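PDB 4XAA: putative oxygenase from Streptomyces viridochromogenes Tue57, which probably acts as an iron- and 2-oxoglutarate-dependent oxygenase in orthosomycin biosynthesis, a pathway in which such enzymes perform oxidative cyclizations. Local coordinates for residues 21-26 / 97-102; 73-78 / 85-90; 93-98 / 137-142. All blocks are in the same frame, centred on the assembly; numbering follows the deposited sequence.

Interaction 1: residues 21-26 / 97-102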
loop_
_atom_site.group_PDB
_atom_site.type_symbol
_atom_site.label_atom_id
_atom_site.label_comp_id
_atom_site.label_asym_id
_atom_site.label_seq_id
_atom_site.Cartn_x
_atom_site.Cartn_y
_atom_site.Cartn_z
ATOM N N ALA A 21 2.554 10.606 -0.883
ATOM C CA ALA A 21 2.737 11.342 0.374
ATOM C C ALA A 21 2.240 10.583 1.600
ATOM O O ALA A 21 1.235 9.886 1.546
ATOM C CB ALA A 21 2.057 12.689 0.298
ATOM N N ASN A 22 2.956 10.719 2.711
ATOM C CA ASN A 22 2.440 10.251 3.992
ATOM C C ASN A 22 1.510 11.301 4.564
ATOM O O ASN A 22 1.941 12.401 4.877
ATOM C CB ASN A 22 3.576 9.957 4.967
ATOM C CG ASN A 22 3.094 9.295 6.240
ATOM O OD1 ASN A 22 1.895 9.263 6.527
ATOM N ND2 ASN A 22 4.030 8.758 7.012
ATOM N N ALA A 23 0.235 10.958 4.693
ATOM C CA ALA A 23 -0.781 11.900 5.174
ATOM C C ALA A 23 -0.981 11.824 6.684
ATOM O O ALA A 23 -1.787 12.555 7.246
ATOM C CB ALA A 23 -2.110 11.645 4.479
ATOM N N GLY A 24 -0.260 10.925 7.339
ATOM C CA GLY A 24 -0.435 10.736 8.760
ATOM C C GLY A 24 -1.725 10.007 9.065
ATOM O O GLY A 24 -2.352 9.462 8.171
ATOM N N PRO A 25 -2.108 9.984 10.344
ATOM C CA PRO A 25 -3.294 9.281 10.835
ATOM C C PRO A 25 -4.588 9.804 10.226
ATOM O O PRO A 25 -4.726 10.991 9.928
ATOM C CB PRO A 25 -3.260 9.537 12.342
ATOM C CG PRO A 25 -1.827 9.866 12.646
ATOM C CD PRO A 25 -1.343 10.608 11.439
ATOM N N VAL A 26 -5.530 8.889 10.041
ATOM C CA VAL A 26 -6.796 9.178 9.395
ATOM C C VAL A 26 -7.905 8.574 10.235
ATOM O O VAL A 26 -8.923 9.207 10.494
ATOM C CB VAL A 26 -6.863 8.602 7.974
ATOM C CG1 VAL A 26 -8.257 8.753 7.409
ATOM C CG2 VAL A 26 -5.850 9.279 7.079
ATOM N N ALA A 97 -10.360 11.253 -2.114
ATOM C CA ALA A 97 -11.003 12.301 -2.902
ATOM C C ALA A 97 -10.307 13.664 -2.734
ATOM O O ALA A 97 -10.103 14.389 -3.711
ATOM C CB ALA A 97 -12.462 12.409 -2.530
ATOM N N ALA A 98 -9.939 14.017 -1.505
ATOM C CA ALA A 98 -9.188 15.246 -1.274
ATOM C C ALA A 98 -7.856 15.242 -2.042
ATOM O O ALA A 98 -7.559 16.159 -2.803
ATOM C CB ALA A 98 -8.941 15.446 0.211
ATOM N N PHE A 99 -7.058 14.204 -1.849
ATOM C CA PHE A 99 -5.743 14.144 -2.480
ATOM C C PHE A 99 -5.834 14.201 -3.990
ATOM O O PHE A 99 -5.060 14.883 -4.639
ATOM C CB PHE A 99 -5.001 12.888 -2.038
ATOM C CG PHE A 99 -4.205 13.091 -0.795
ATOM C CD1 PHE A 99 -4.845 13.275 0.422
ATOM C CD2 PHE A 99 -2.817 13.168 -0.846
ATOM C CE1 PHE A 99 -4.116 13.498 1.577
ATOM C CE2 PHE A 99 -2.082 13.381 0.300
ATOM C CZ PHE A 99 -2.730 13.543 1.516
ATOM N N VAL A 100 -6.819 13.520 -4.539
ATOM C CA VAL A 100 -6.964 13.420 -5.986
ATOM C C VAL A 100 -7.881 14.538 -6.513
ATOM O O VAL A 100 -8.044 14.709 -7.726
ATOM C CB VAL A 100 -7.466 11.988 -6.361
ATOM C CG1 VAL A 100 -8.909 11.970 -6.837
ATOM C CG2 VAL A 100 -6.529 11.356 -7.341
ATOM N N ASP A 101 -8.440 15.310 -5.579
ATOM C CA ASP A 101 -9.283 16.469 -5.878
ATOM C C ASP A 101 -10.562 16.190 -6.701
ATOM O O ASP A 101 -10.890 16.940 -7.618
ATOM C CB ASP A 101 -8.463 17.535 -6.598
ATOM C CG ASP A 101 -9.092 18.910 -6.485
ATOM O OD1 ASP A 101 -9.980 19.074 -5.625
ATOM O OD2 ASP A 101 -8.714 19.820 -7.245
ATOM N N GLY A 102 -11.296 15.135 -6.364
ATOM C CA GLY A 102 -12.584 14.885 -6.994
ATOM C C GLY A 102 -13.168 13.635 -6.389
ATOM O O GLY A 102 -12.535 13.016 -5.547
#
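Phe-99, near the end of helix 90-100, points the far rim of its ring at two alanines of strand 20-25, and the two methyls are met in different ways. Ala-21 CB lies close to the plane of the ring, at its edge, 4.2 Å from Phe-99 CE2. Ala-23 CB comes in obliquely and is closer, 3.6 Å from Phe-99 CZ, with Phe-99 CE1 next nearest at 4.0 Å. A chi1 of -89° carries the ring off the helix with CE1, CZ and CE2 leading, and the contact is one of carbon against carbon; no hydrogen bond joins the two segments.

The spacing fits this reading. The nearest CA pair, Ala-21 and Phe-99, is 9.4 Å apart, a distance that the aromatic side chain bridges while the small alanines bring little bulk of their own. Alternation along the strand puts both methyls on the helix side, whereas the CB of Asn-22 points the other way. There Asn-22 OD1 accepts the backbone N-H of Gly-24 at 2.8 Å, with an N-H...O angle of 160°, which makes an Asx turn; the donor stands 35° out of the carbonyl plane. Asn-22 ND2 is in turn bonded to Asp-186.

Just past Phe-99 the helix stops: Asp-101 takes positive phi, Gly-102 N bonds back to Ala-97 O at 3.0 Å and Asp-101 N to Ala-98 O, a Schellman motif. Ala-11 and Ile-12 of helix 8-18 and Val-189 of strand 186-191 also touch the buried side chain of Phe-99. The arrangement is that of a helix covering the outer face of the larger sheet in a double-stranded beta-helix (cupin-type) fold, as in the PhyH family, with Phe-99 as its contact to the outermost strand 20-25.

Interaction 2: residues 73-78 / 85-90; sequences HNLEKQ and DLLHRE
With its CG anti to the backbone N (chi1 -174°), Leu-75 swings its CD2 methyl to 4.1 Å from Leu-87 CD2, while Leu-87, its CB directed toward 73-78, turns its own CG anti to the carbonyl carbon (chi1 -61°). The two leucine side chains cross obliquely. The other branch of the fork, Leu-87 CD1, rests on Glu-76 near the backbone, 3.8 Å from Glu-76 CA and slightly farther from its CB. Past CB the glutamate chain turns off from Leu-87, and Glu-76 OE2 forms a salt bridge with Lys-77 NZ at 3.1 Å.

Each partner sits on a short 3-10 turn, 75-77 and 85-87, in the connection between strand 68-72 and helix 90-100. This connection folds back over the larger sheet of the double-stranded beta-helix: both leucines also touch Tyr-109 and Ile-210 on its strands.

One face of the His-88 imidazole is covered by Leu-87 CB, 3.7 Å above its centre. The ring turns its edge to Glu-76 CB, and a water bridges the segments, donating to Glu-76 O at 2.9 Å and hydrogen-bonded to His-88 NE2. Within 73-78, Asn-74 O is gripped from opposite faces of its plane by Lys-77 N and Gln-78 NE2, the latter at 3.1 Å.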
loop_
_atom_site.group_PDB
_atom_site.type_symbol
_atom_site.label_atom_id
_atom_site.label_comp_id
_atom_site.label_asym_id
_atom_site.label_seq_id
_atom_site.Cartn_x
_atom_site.Cartn_y
_atom_site.Cartn_z
ATOM N N HIS A 73 -5.323 -11.093 -1.473
ATOM C CA HIS A 73 -5.973 -10.380 -2.562
ATOM C C HIS A 73 -7.450 -10.355 -2.282
ATOM O O HIS A 73 -7.926 -11.121 -1.448
ATOM C CB HIS A 73 -5.680 -11.070 -3.889
ATOM C CG HIS A 73 -5.799 -10.183 -5.084
ATOM N ND1 HIS A 73 -5.018 -9.059 -5.260
ATOM C CD2 HIS A 73 -6.585 -10.272 -6.184
ATOM C CE1 HIS A 73 -5.322 -8.489 -6.413
ATOM N NE2 HIS A 73 -6.269 -9.208 -6.994
ATOM N N ASN A 74 -8.172 -9.476 -2.964
ATOM C CA ASN A 74 -9.597 -9.352 -2.737
ATOM C C ASN A 74 -9.921 -9.255 -1.251
ATOM O O ASN A 74 -10.743 -10.005 -0.733
ATOM C CB ASN A 74 -10.318 -10.537 -3.366
ATOM C CG ASN A 74 -10.162 -10.569 -4.867
ATOM O OD1 ASN A 74 -10.417 -9.574 -5.547
ATOM N ND2 ASN A 74 -9.731 -11.712 -5.398
ATOM N N LEU A 75 -9.247 -8.345 -0.557
ATOM C CA LEU A 75 -9.343 -8.294 0.895
ATOM C C LEU A 75 -10.779 -8.075 1.385
ATOM O O LEU A 75 -11.170 -8.617 2.414
ATOM C CB LEU A 75 -8.420 -7.202 1.442
ATOM C CG LEU A 75 -8.260 -7.064 2.959
ATOM C CD1 LEU A 75 -7.701 -8.343 3.564
ATOM C CD2 LEU A 75 -7.373 -5.882 3.289
ATOM N N GLU A 76 -11.564 -7.308 0.632
ATOM C CA GLU A 76 -12.925 -6.972 1.049
ATOM C C GLU A 76 -13.887 -8.152 0.936
ATOM O O GLU A 76 -15.021 -8.087 1.404
ATOM C CB GLU A 76 -13.450 -5.789 0.230
ATOM C CG GLU A 76 -14.024 -6.128 -1.142
ATOM C CD GLU A 76 -12.979 -6.485 -2.180
ATOM O OE1 GLU A 76 -11.807 -6.711 -1.810
ATOM O OE2 GLU A 76 -13.332 -6.541 -3.382
ATOM N N LYS A 77 -13.421 -9.232 0.316
ATOM C CA LYS A 77 -14.235 -10.435 0.134
ATOM C C LYS A 77 -13.909 -11.479 1.177
ATOM O O LYS A 77 -14.555 -12.516 1.237
ATOM C CB LYS A 77 -14.021 -11.044 -1.259
ATOM C CG LYS A 77 -15.068 -10.698 -2.263
ATOM C CD LYS A 77 -14.845 -9.354 -2.857
ATOM C CE LYS A 77 -15.784 -9.152 -4.043
ATOM N NZ LYS A 77 -16.099 -7.698 -4.220
ATOM N N GLN A 78 -12.885 -11.224 1.980
ATOM C CA GLN A 78 -12.365 -12.272 2.834
ATOM C C GLN A 78 -13.214 -12.374 4.079
ATOM O O GLN A 78 -13.964 -11.464 4.410
ATOM C CB GLN A 78 -10.898 -12.017 3.182
ATOM C CG GLN A 78 -9.978 -11.904 1.970
ATOM C CD GLN A 78 -9.953 -13.166 1.099
ATOM O OE1 GLN A 78 -9.945 -14.286 1.604
ATOM N NE2 GLN A 78 -9.946 -12.978 -0.217
ATOM N N ASP A 85 -15.348 -4.431 8.079
ATOM C CA ASP A 85 -16.209 -3.274 7.864
ATOM C C ASP A 85 -15.430 -1.978 7.945
ATOM O O ASP A 85 -15.806 -0.984 7.320
ATOM C CB ASP A 85 -17.348 -3.271 8.882
ATOM C CG ASP A 85 -18.149 -4.557 8.853
ATOM O OD1 ASP A 85 -18.395 -5.083 7.741
ATOM O OD2 ASP A 85 -18.518 -5.052 9.939
ATOM N N LEU A 86 -14.331 -1.993 8.699
ATOM C CA LEU A 86 -13.510 -0.795 8.855
ATOM C C LEU A 86 -12.853 -0.371 7.547
ATOM O O LEU A 86 -12.472 0.788 7.400
ATOM C CB LEU A 86 -12.444 -1.003 9.927
ATOM C CG LEU A 86 -12.992 -0.979 11.343
ATOM C CD1 LEU A 86 -11.947 -1.445 12.323
ATOM C CD2 LEU A 86 -13.467 0.428 11.653
ATOM N N LEU A 87 -12.748 -1.298 6.592
ATOM C CA LEU A 87 -12.257 -0.951 5.255
ATOM C C LEU A 87 -13.071 0.166 4.633
ATOM O O LEU A 87 -12.596 0.879 3.746
ATOM C CB LEU A 87 -12.308 -2.146 4.313
ATOM C CG LEU A 87 -11.499 -3.384 4.646
ATOM C CD1 LEU A 87 -11.885 -4.449 3.626
ATOM C CD2 LEU A 87 -10.004 -3.081 4.620
ATOM N N HIS A 88 -14.304 0.309 5.109
ATOM C CA HIS A 88 -15.281 1.156 4.445
ATOM C C HIS A 88 -15.646 2.387 5.246
ATOM O O HIS A 88 -16.662 3.031 4.969
ATOM C CB HIS A 88 -16.509 0.318 4.134
ATOM C CG HIS A 88 -16.160 -1.012 3.543
ATOM N ND1 HIS A 88 -15.561 -1.139 2.307
ATOM C CD2 HIS A 88 -16.274 -2.269 4.036
ATOM C CE1 HIS A 88 -15.342 -2.417 2.057
ATOM N NE2 HIS A 88 -15.765 -3.123 3.088
ATOM N N ARG A 89 -14.816 2.706 6.238
ATOM C CA ARG A 89 -14.931 3.977 6.941
ATOM C C ARG A 89 -14.897 5.072 5.893
ATOM O O ARG A 89 -14.153 4.994 4.918
ATOM C CB ARG A 89 -13.807 4.181 7.971
ATOM C CG ARG A 89 -13.819 3.219 9.148
ATOM C CD ARG A 89 -15.034 3.430 10.045
ATOM N NE ARG A 89 -15.055 4.767 10.626
ATOM C CZ ARG A 89 -16.168 5.442 10.891
ATOM N NH1 ARG A 89 -17.348 4.892 10.629
ATOM N NH2 ARG A 89 -16.109 6.663 11.414
ATOM N N GLU A 90 -15.716 6.084 6.097
ATOM C CA GLU A 90 -15.878 7.150 5.130
ATOM C C GLU A 90 -14.657 8.067 5.038
ATOM O O GLU A 90 -14.443 8.716 4.014
ATOM C CB GLU A 90 -17.113 7.973 5.487
ATOM C CG GLU A 90 -17.130 8.428 6.950
ATOM C CD GLU A 90 -17.810 7.425 7.901
ATOM O OE1 GLU A 90 -17.820 6.194 7.618
ATOM O OE2 GLU A 90 -18.342 7.882 8.938
HETATM O O HOH W 1 -16.045 -5.587 2.428
#

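Interaction 3: residues 93-98 / 137-142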
loop_
_atom_site.group_PDB
_atom_site.type_symbol
_atom_site.label_atom_id
_atom_site.label_comp_id
_atom_site.label_asym_id
_atom_site.label_seq_id
_atom_site.Cartn_x
_atom_site.Cartn_y
_atom_site.Cartn_z
ATOM N N ALA A 93 -12.165 7.203 1.860
ATOM C CA ALA A 93 -12.480 7.662 0.513
ATOM C C ALA A 93 -12.460 9.180 0.460
ATOM O O ALA A 93 -12.105 9.765 -0.556
ATOM C CB ALA A 93 -13.816 7.126 0.069
ATOM N N GLN A 94 -12.824 9.818 1.566
ATOM C CA GLN A 94 -12.739 11.275 1.660
ATOM C C GLN A 94 -11.284 11.766 1.621
ATOM O O GLN A 94 -10.978 12.764 0.975
ATOM C CB GLN A 94 -13.456 11.767 2.926
ATOM C CG GLN A 94 -14.993 11.682 2.824
ATOM C CD GLN A 94 -15.706 11.794 4.163
ATOM O OE1 GLN A 94 -15.077 11.918 5.221
ATOM N NE2 GLN A 94 -17.033 11.737 4.123
ATOM N N LEU A 95 -10.378 11.060 2.283
ATOM C CA LEU A 95 -8.962 11.370 2.130
ATOM C C LEU A 95 -8.505 11.261 0.672
ATOM O O LEU A 95 -7.817 12.148 0.158
ATOM C CB LEU A 95 -8.099 10.445 2.982
ATOM C CG LEU A 95 -6.613 10.786 2.910
ATOM C CD1 LEU A 95 -6.343 12.033 3.750
ATOM C CD2 LEU A 95 -5.748 9.632 3.378
ATOM N N ALA A 96 -8.883 10.162 0.019
ATOM C CA ALA A 96 -8.473 9.914 -1.350
ATOM C C ALA A 96 -9.077 10.948 -2.288
ATOM O O ALA A 96 -8.390 11.463 -3.159
ATOM C CB ALA A 96 -8.864 8.510 -1.779
ATOM N N ALA A 97 -10.360 11.253 -2.114
ATOM C CA ALA A 97 -11.003 12.301 -2.902
ATOM C C ALA A 97 -10.307 13.664 -2.734
ATOM O O ALA A 97 -10.103 14.389 -3.711
ATOM C CB ALA A 97 -12.462 12.409 -2.530
ATOM N N ALA A 98 -9.939 14.017 -1.505
ATOM C CA ALA A 98 -9.188 15.246 -1.274
ATOM C C ALA A 98 -7.856 15.242 -2.042
ATOM O O ALA A 98 -7.559 16.159 -2.803
ATOM C CB ALA A 98 -8.941 15.446 0.211
ATOM N N CYS A 137 -5.595 6.647 -7.087
ATOM C CA CYS A 137 -4.549 6.509 -6.079
ATOM C C CYS A 137 -4.724 5.275 -5.220
ATOM O O CYS A 137 -5.794 4.693 -5.169
ATOM C CB CYS A 137 -4.495 7.744 -5.171
ATOM S SG CYS A 137 -5.992 7.986 -4.189
ATOM N N ASN A 138 -3.643 4.887 -4.553
ATOM C CA ASN A 138 -3.661 3.838 -3.554
ATOM C C ASN A 138 -3.518 4.430 -2.179
ATOM O O ASN A 138 -2.633 5.248 -1.942
ATOM C CB ASN A 138 -2.531 2.836 -3.784
ATOM C CG ASN A 138 -2.826 1.853 -4.917
ATOM O OD1 ASN A 138 -3.540 0.864 -4.731
ATOM N ND2 ASN A 138 -2.253 2.111 -6.090
ATOM N N LEU A 139 -4.388 4.027 -1.263
ATOM C CA LEU A 139 -4.207 4.399 0.134
ATOM C C LEU A 139 -3.589 3.222 0.840
ATOM O O LEU A 139 -4.148 2.128 0.834
ATOM C CB LEU A 139 -5.529 4.788 0.807
ATOM C CG LEU A 139 -5.887 6.277 0.824
ATOM C CD1 LEU A 139 -5.957 6.804 -0.585
ATOM C CD2 LEU A 139 -7.208 6.492 1.524
ATOM N N SER A 140 -2.416 3.439 1.417
ATOM C CA SER A 140 -1.739 2.399 2.160
ATOM C C SER A 140 -1.902 2.694 3.629
ATOM O O SER A 140 -1.293 3.627 4.157
ATOM C CB SER A 140 -0.259 2.317 1.777
ATOM O OG SER A 140 -0.105 2.091 0.381
ATOM N N ILE A 141 -2.757 1.913 4.276
ATOM C CA ILE A 141 -2.957 2.030 5.708
ATOM C C ILE A 141 -1.952 1.142 6.418
ATOM O O ILE A 141 -2.061 -0.079 6.401
ATOM C CB ILE A 141 -4.387 1.637 6.139
ATOM C CG1 ILE A 141 -5.430 2.370 5.292
ATOM C CG2 ILE A 141 -4.582 1.947 7.606
ATOM C CD1 ILE A 141 -6.826 1.782 5.426
ATOM N N CYS A 142 -0.974 1.779 7.045
ATOM C CA CYS A 142 0.118 1.087 7.714
ATOM C C CYS A 142 -0.278 0.580 9.091
ATOM O O CYS A 142 -0.689 1.352 9.959
ATOM C CB CYS A 142 1.310 2.033 7.796
ATOM S SG CYS A 142 1.576 2.766 6.162
#
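Leu-139 is the main projection from strand 136-142, and its two methyls settle on adjacent residues of helix 90-100. Leu-139 CD1 comes up to Ala-96, 3.6 Å from Ala-96 CB and 4.1 Å from Ala-96 CA, an approach that the short alanine side chain allows. Leu-139 CD2 turns instead to Leu-95, meeting Leu-95 CD2 at 3.9 Å. Leu-95 arrives there because its CG is anti to the backbone N (chi1 -177°), which places CD2 beside Leu-139 CD2.

The alanine methyl in turn rests over the notch between Cys-137 SG and Leu-139 CD1, touching the sulfur at 3.8 Å from Ala-96 CB to Cys-137 SG. Cys-137 and Leu-139 are two residues apart and thus face the helix together, while Asn-138 between them points its CB away. The nearest CA pair, Ala-96 and Cys-137, is 7.0 Å apart. The segment axes approach to 9.4 Å with their directions at 136°, so the helix runs slantwise over the strand.

Around this patch Val-187 of strand 186-191 touches both leucines and Tyr-214 of strand 207-215 touches Ala-96, in the helix layer on the larger sheet of the double-stranded beta-helix. All four touching residues are buried, and the contacts are of aliphatic carbon with carbon or with sulfur, with no hydrogen bond across: the helix is held to the sheet here by apolar packing and fit of shape, without directional bonds.

From the N terminus, strand 20-25 opens interaction 1, which closes 71 residues later at the end of helix 90-100. Interaction 2 falls within that span, drawing 73-78 and 85-90 together across six intervening residues before the helix; it adjoins interaction 3 in sequence. Interaction 3 starts on the same helix and reaches 39 residues on to strand 136-142, its helical segment sharing Ala-97 and Ala-98 with interaction 1. Centres of interactions 1 and 3 are about 5 Å apart, and Val-26 CG2 meets Leu-95 CD2 at 3.7 Å. Helix 90-100 thus joins an outermost strand and an inner strand of one sheet, while interaction 2 folds the preceding connection on itself against that sheet.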